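Local coordinates for protein MIP07328p (Drosophila melanogaster, PDB 6FKK) that acts as a semaphorin guidance cue, probably repelling growing axons by engaging a cell-surface receptor through its extracellular sema domain, at residues Glu213-Val218 with Ala224-Val229; Leu255-Pro260 with Ala287-Ser292. One frame throughout, in Å; residues are numbered along the deposited sequence.

Interaction 1: Glu213-Val218 with Ala224-Val229; sequences ELSMEV and AVYSRV
Two backbone hydrogen bonds join E213 and Y226 in both directions: E213 N to Y226 O at 3.0 Å, with 158° at the hydrogen, and Y226 N to E213 O at 2.9 Å. They mark an antiparallel hydrogen-bonded pair, followed by the non-hydrogen-bonded pair L214-V225, whose alpha carbons lie 4.6 Å apart. This is the end of the beta hairpin formed by strands 206-214 and 225-233, part of the sema domain, a beta-propeller fold. E213, E217 and R228 form a salt-bridge network on the face that also carries Y226. R228 NE hydrogen-bonds to E213 OE1 at 3.1 Å, using that oxygen's anti lone pair, and K252 shares OE1. The second salt-bridging hydrogen bond, R228 NH1 to E217 OE2 at 3.2 Å, comes from 59° above the carboxylate plane, although E217 is poorly ordered. The bend of R228 at chi2 (-80°) turns its guanidinium toward the loop, with Y226 CB over the centre of one face. R254 makes a cation-pi contact with Y226. S215 OG and E217 OE2 approach the ring's CD2-CE2 side obliquely, while E217 CG lies at its edge, in plane. Among apolar contacts, V218 CG1 meets Y226 CZ at 4.1 Å; on the other sheet face L214 CD2 approaches V225 CG2 at 4.2 Å.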
loop_
_atom_site.group_PDB
_atom_site.type_symbol
_atom_site.label_atom_id
_atom_site.label_comp_id
_atom_site.label_asym_id
_atom_site.label_seq_id
_atom_site.Cartn_x
_atom_site.Cartn_y
_atom_site.Cartn_z
ATOM N N GLU A 213 6.739 -12.000 -5.308
ATOM C CA GLU A 213 6.686 -13.442 -5.507
ATOM C C GLU A 213 8.019 -13.919 -6.066
ATOM O O GLU A 213 8.856 -13.124 -6.499
ATOM C CB GLU A 213 5.543 -13.833 -6.448
ATOM C CG GLU A 213 5.742 -13.357 -7.878
ATOM C CD GLU A 213 4.789 -14.018 -8.856
ATOM O OE1 GLU A 213 4.666 -13.521 -9.996
ATOM O OE2 GLU A 213 4.166 -15.036 -8.486
ATOM N N LEU A 214 8.196 -15.238 -6.054
ATOM C CA LEU A 214 9.366 -15.847 -6.664
ATOM C C LEU A 214 9.298 -15.721 -8.181
ATOM O O LEU A 214 8.221 -15.614 -8.773
ATOM C CB LEU A 214 9.476 -17.318 -6.265
ATOM C CG LEU A 214 9.674 -17.590 -4.772
ATOM C CD1 LEU A 214 9.744 -19.087 -4.502
ATOM C CD2 LEU A 214 10.921 -16.883 -4.255
ATOM N N SER A 215 10.467 -15.740 -8.811
ATOM C CA SER A 215 10.587 -15.475 -10.237
ATOM C C SER A 215 10.816 -16.767 -11.005
ATOM O O SER A 215 11.643 -17.596 -10.610
ATOM C CB SER A 215 11.731 -14.502 -10.516
ATOM O OG SER A 215 11.909 -14.334 -11.911
ATOM N N MET A 216 10.082 -16.928 -12.102
ATOM C CA MET A 216 10.356 -17.971 -13.078
ATOM C C MET A 216 11.132 -17.457 -14.279
ATOM O O MET A 216 11.906 -18.214 -14.872
ATOM C CB MET A 216 9.049 -18.601 -13.569
ATOM C CG MET A 216 8.258 -19.329 -12.502
ATOM S SD MET A 216 6.727 -20.014 -13.165
ATOM C CE MET A 216 7.324 -20.822 -14.650
ATOM N N GLU A 217 10.953 -16.182 -14.632
ATOM C CA GLU A 217 11.550 -15.640 -15.848
ATOM C C GLU A 217 13.072 -15.635 -15.806
ATOM O O GLU A 217 13.705 -15.511 -16.860
ATOM C CB GLU A 217 11.029 -14.223 -16.098
ATOM C CG GLU A 217 11.202 -13.276 -14.921
ATOM C CD GLU A 217 10.632 -11.900 -15.199
ATOM O OE1 GLU A 217 10.347 -11.603 -16.376
ATOM O OE2 GLU A 217 10.465 -11.114 -14.245
ATOM N N VAL A 218 13.675 -15.755 -14.621
ATOM C CA VAL A 218 15.121 -15.905 -14.556
ATOM C C VAL A 218 15.514 -17.224 -15.215
ATOM O O VAL A 218 14.781 -18.220 -15.157
ATOM C CB VAL A 218 15.630 -15.829 -13.106
ATOM C CG1 VAL A 218 15.629 -14.388 -12.619
ATOM C CG2 VAL A 218 14.778 -16.695 -12.197
ATOM N N ALA A 224 14.824 -15.640 -6.774
ATOM C CA ALA A 224 14.816 -14.187 -6.764
ATOM C C ALA A 224 13.385 -13.695 -6.619
ATOM O O ALA A 224 12.475 -14.203 -7.282
ATOM C CB ALA A 224 15.426 -13.624 -8.048
ATOM N N VAL A 225 13.187 -12.708 -5.758
ATOM C CA VAL A 225 11.868 -12.130 -5.541
ATOM C C VAL A 225 11.695 -10.935 -6.468
ATOM O O VAL A 225 12.571 -10.066 -6.547
ATOM C CB VAL A 225 11.679 -11.722 -4.073
ATOM C CG1 VAL A 225 10.290 -11.149 -3.864
ATOM C CG2 VAL A 225 11.907 -12.912 -3.161
ATOM N N TYR A 226 10.567 -10.896 -7.173
ATOM C CA TYR A 226 10.189 -9.764 -8.005
ATOM C C TYR A 226 8.852 -9.209 -7.531
ATOM O O TYR A 226 8.010 -9.940 -7.001
ATOM C CB TYR A 226 10.087 -10.155 -9.488
ATOM C CG TYR A 226 11.416 -10.413 -10.167
ATOM C CD1 TYR A 226 12.604 -9.947 -9.620
ATOM C CD2 TYR A 226 11.479 -11.115 -11.362
ATOM C CE1 TYR A 226 13.819 -10.182 -10.240
ATOM C CE2 TYR A 226 12.688 -11.354 -11.991
ATOM C CZ TYR A 226 13.855 -10.886 -11.425
ATOM O OH TYR A 226 15.060 -11.122 -12.050
ATOM N N SER A 227 8.663 -7.908 -7.727
ATOM C CA SER A 227 7.420 -7.239 -7.376
ATOM C C SER A 227 6.532 -7.131 -8.609
ATOM O O SER A 227 7.003 -6.800 -9.700
ATOM C CB SER A 227 7.691 -5.851 -6.797
ATOM O OG SER A 227 8.516 -5.937 -5.649
ATOM N N ARG A 228 5.243 -7.414 -8.430
ATOM C CA ARG A 228 4.310 -7.502 -9.543
ATOM C C ARG A 228 3.071 -6.661 -9.277
ATOM O O ARG A 228 2.694 -6.420 -8.127
ATOM C CB ARG A 228 3.865 -8.949 -9.802
ATOM C CG ARG A 228 4.971 -9.988 -9.775
ATOM C CD ARG A 228 5.752 -10.031 -11.073
ATOM N NE ARG A 228 6.414 -11.321 -11.243
ATOM C CZ ARG A 228 7.256 -11.607 -12.229
ATOM N NH1 ARG A 228 7.546 -10.687 -13.139
ATOM N NH2 ARG A 228 7.810 -12.808 -12.305
ATOM N N VAL A 229 2.439 -6.223 -10.361
ATOM C CA VAL A 229 1.069 -5.729 -10.336
ATOM C C VAL A 229 0.244 -6.635 -11.239
ATOM O O VAL A 229 0.637 -6.914 -12.377
ATOM C CB VAL A 229 0.967 -4.254 -10.773
ATOM C CG1 VAL A 229 1.617 -4.028 -12.133
ATOM C CG2 VAL A 229 -0.487 -3.806 -10.789
#

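Interaction 2: Leu255-Pro260 with Ala287-Ser292; sequences LNCSVP and AVFTTS. With NAG (2-acetamido-2-deoxy-beta-D-glucopyranose), chain B; NAG (2-acetamido-2-deoxy-beta-D-glucopyranose), chain C.
The chi1 of F289 (-64°) sets CG beside its own backbone N and, with the turn about CB-CG, presents a ring face to C257, whose backbone places CB over it; C257 chi1 (-176°) then swings SG out to the CD1 side of the ring. C257 CB sits almost centrally above that face, 3.7 Å from the F289 ring centroid and 9° off the ring normal, a CH-pi contact. The sulfur lies further out: C257 SG is 4.2 Å from the centroid of the F289 ring, an oblique sulfur-aromatic approach. L255 comes instead to the ring edge, with CD1 4.2 Å from F289 CZ. The buried contact joins strand 251-259, last of the antiparallel run 196-203, 206-214, 225-233, 251-259, to strand 282-290 of the following run, consistent with packing between successive propeller blades. F267 and I270 of strand 265-279 also touch F289, and a disulfide ties C257 to C302 of strand 298-305. N256 points away from F289 and carries the N-linked glycan, its ND2 bonded to C1 of the first N-acetylglucosamine. S258 OG donates a 2.8 Å hydrogen bond to N256 OD1 in the carbonyl plane, which helps to fix the rotation of the glycosylated amide. P260 CB lies 3.3 Å from O7 of the second N-acetylglucosamine.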
loop_
_atom_site.group_PDB
_atom_site.type_symbol
_atom_site.label_atom_id
_atom_site.label_comp_id
_atom_site.label_asym_id
_atom_site.label_seq_id
_atom_site.Cartn_x
_atom_site.Cartn_y
_atom_site.Cartn_z
ATOM N N LEU A 255 6.989 -4.700 -11.611
ATOM C CA LEU A 255 7.219 -3.307 -11.260
ATOM C C LEU A 255 8.716 -3.029 -11.253
ATOM O O LEU A 255 9.509 -3.842 -10.768
ATOM C CB LEU A 255 6.610 -2.986 -9.896
ATOM C CG LEU A 255 5.086 -3.065 -9.810
ATOM C CD1 LEU A 255 4.632 -2.815 -8.385
ATOM C CD2 LEU A 255 4.451 -2.062 -10.756
ATOM N N ASN A 256 9.100 -1.880 -11.803
ATOM C CA ASN A 256 10.503 -1.514 -11.982
ATOM C C ASN A 256 10.805 -0.314 -11.091
ATOM O O ASN A 256 10.552 0.833 -11.470
ATOM C CB ASN A 256 10.797 -1.212 -13.450
ATOM C CG ASN A 256 12.274 -0.974 -13.726
ATOM O OD1 ASN A 256 13.035 -0.567 -12.846
ATOM N ND2 ASN A 256 12.686 -1.225 -14.962
ATOM N N CYS A 257 11.356 -0.585 -9.913
ATOM C CA CYS A 257 11.837 0.445 -8.999
ATOM C C CYS A 257 13.348 0.272 -8.892
ATOM O O CYS A 257 13.834 -0.553 -8.114
ATOM C CB CYS A 257 11.158 0.337 -7.637
ATOM S SG CYS A 257 11.604 1.655 -6.484
ATOM N N SER A 258 14.087 1.047 -9.684
ATOM C CA SER A 258 15.528 0.875 -9.770
ATOM C C SER A 258 16.198 2.215 -10.024
ATOM O O SER A 258 15.590 3.143 -10.565
ATOM C CB SER A 258 15.911 -0.110 -10.880
ATOM O OG SER A 258 15.571 0.406 -12.155
ATOM N N VAL A 259 17.464 2.298 -9.629
ATOM C CA VAL A 259 18.302 3.458 -9.911
ATOM C C VAL A 259 18.981 3.224 -11.257
ATOM O O VAL A 259 19.742 2.253 -11.391
ATOM C CB VAL A 259 19.342 3.682 -8.808
ATOM C CG1 VAL A 259 20.250 4.846 -9.173
ATOM C CG2 VAL A 259 18.650 3.932 -7.478
ATOM N N PRO A 260 18.749 4.071 -12.255
ATOM C CA PRO A 260 19.273 3.797 -13.595
ATOM C C PRO A 260 20.789 3.905 -13.652
ATOM O O PRO A 260 21.437 4.532 -12.810
ATOM C CB PRO A 260 18.608 4.872 -14.460
ATOM C CG PRO A 260 18.317 5.984 -13.505
ATOM C CD PRO A 260 17.979 5.324 -12.202
ATOM N N ALA A 287 4.757 3.497 -3.623
ATOM C CA ALA A 287 5.076 2.198 -3.054
ATOM C C ALA A 287 6.451 2.233 -2.407
ATOM O O ALA A 287 7.311 3.040 -2.768
ATOM C CB ALA A 287 5.024 1.091 -4.113
ATOM N N VAL A 288 6.646 1.334 -1.445
ATOM C CA VAL A 288 7.901 1.194 -0.718
ATOM C C VAL A 288 8.543 -0.128 -1.109
ATOM O O VAL A 288 7.889 -1.177 -1.073
ATOM C CB VAL A 288 7.675 1.267 0.802
ATOM C CG1 VAL A 288 8.931 0.848 1.540
ATOM C CG2 VAL A 288 7.263 2.669 1.200
ATOM N N PHE A 289 9.819 -0.079 -1.481
ATOM C CA PHE A 289 10.567 -1.252 -1.904
ATOM C C PHE A 289 11.819 -1.412 -1.052
ATOM O O PHE A 289 12.444 -0.422 -0.659
ATOM C CB PHE A 289 10.973 -1.155 -3.380
ATOM C CG PHE A 289 9.817 -1.126 -4.336
ATOM C CD1 PHE A 289 9.106 0.042 -4.553
ATOM C CD2 PHE A 289 9.462 -2.263 -5.045
ATOM C CE1 PHE A 289 8.050 0.071 -5.442
ATOM C CE2 PHE A 289 8.406 -2.240 -5.937
ATOM C CZ PHE A 289 7.699 -1.071 -6.134
ATOM N N THR A 290 12.184 -2.663 -0.779
ATOM C CA THR A 290 13.442 -2.996 -0.130
ATOM C C THR A 290 14.240 -3.938 -1.021
ATOM O O THR A 290 13.695 -4.588 -1.918
ATOM C CB THR A 290 13.223 -3.644 1.247
ATOM O OG1 THR A 290 12.401 -4.811 1.109
ATOM C CG2 THR A 290 12.562 -2.666 2.210
ATOM N N THR A 291 15.545 -4.003 -0.770
ATOM C CA THR A 291 16.402 -4.899 -1.527
ATOM C C THR A 291 16.335 -6.311 -0.956
ATOM O O THR A 291 15.869 -6.541 0.164
ATOM C CB THR A 291 17.853 -4.419 -1.518
ATOM O OG1 THR A 291 18.377 -4.496 -0.187
ATOM C CG2 THR A 291 17.943 -2.989 -2.010
ATOM N N SER A 292 16.816 -7.264 -1.748
ATOM C CA SER A 292 16.870 -8.647 -1.316
ATOM C C SER A 292 18.056 -8.847 -0.368
ATOM O O SER A 292 18.856 -7.940 -0.127
ATOM C CB SER A 292 16.929 -9.572 -2.528
ATOM O OG SER A 292 15.823 -9.339 -3.387
HETATM C C1 NAG B . 14.065 -1.022 -15.319
HETATM C C2 NAG B . 14.475 -1.860 -16.521
HETATM C C3 NAG B . 15.946 -1.619 -16.866
HETATM C C4 NAG B . 16.266 -0.127 -16.948
HETATM C C5 NAG B . 15.711 0.616 -15.736
HETATM C C6 NAG B . 15.856 2.116 -15.839
HETATM C C7 NAG B . 13.255 -3.970 -16.847
HETATM C C8 NAG B . 13.166 -5.418 -16.468
HETATM N N2 NAG B . 14.238 -3.273 -16.269
HETATM O O3 NAG B . 16.206 -2.263 -18.109
HETATM O O4 NAG B . 17.674 0.088 -16.929
HETATM O O5 NAG B . 14.315 0.340 -15.584
HETATM O O6 NAG B . 15.162 2.632 -16.966
HETATM O O7 NAG B . 12.472 -3.456 -17.640
HETATM C C1 NAG C . 18.315 -0.193 -18.187
HETATM C C2 NAG C . 19.217 0.978 -18.565
HETATM C C3 NAG C . 19.995 0.663 -19.844
HETATM C C4 NAG C . 20.664 -0.706 -19.776
HETATM C C5 NAG C . 19.687 -1.772 -19.291
HETATM C C6 NAG C . 20.343 -3.109 -19.034
HETATM C C7 NAG C . 18.676 3.318 -18.058
HETATM C C8 NAG C . 17.775 4.474 -18.367
HETATM N N2 NAG C . 18.437 2.192 -18.737
HETATM O O3 NAG C . 20.978 1.675 -20.032
HETATM O O4 NAG C . 21.079 -1.087 -21.083
HETATM O O5 NAG C . 19.090 -1.364 -18.057
HETATM O O6 NAG C . 19.482 -3.974 -18.306
HETATM O O7 NAG C . 19.578 3.398 -17.231
#

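Overall arrangement
Interactions 1 and 2, with centres about 13 Å apart, meet where the neighbouring strands 225-233 and 251-259 pair. S227 O and L255 N, 2.8 Å apart, probably form a backbone hydrogen bond between them. Side chains continue the junction: V229 CG1 packs 3.7 Å from L255 CD2, and S227 OG lies 3.7 Å from F289 CE2. Along the chain the contacts follow in series, the hairpin of 213-218 with 224-229 closing before 255-260 begins. The glycan on N256 belongs to interaction 2, and the side chain of E217 in interaction 1 lies about 7 Å, between nearest atoms, from the first sugar of that same glycan, too far for contact.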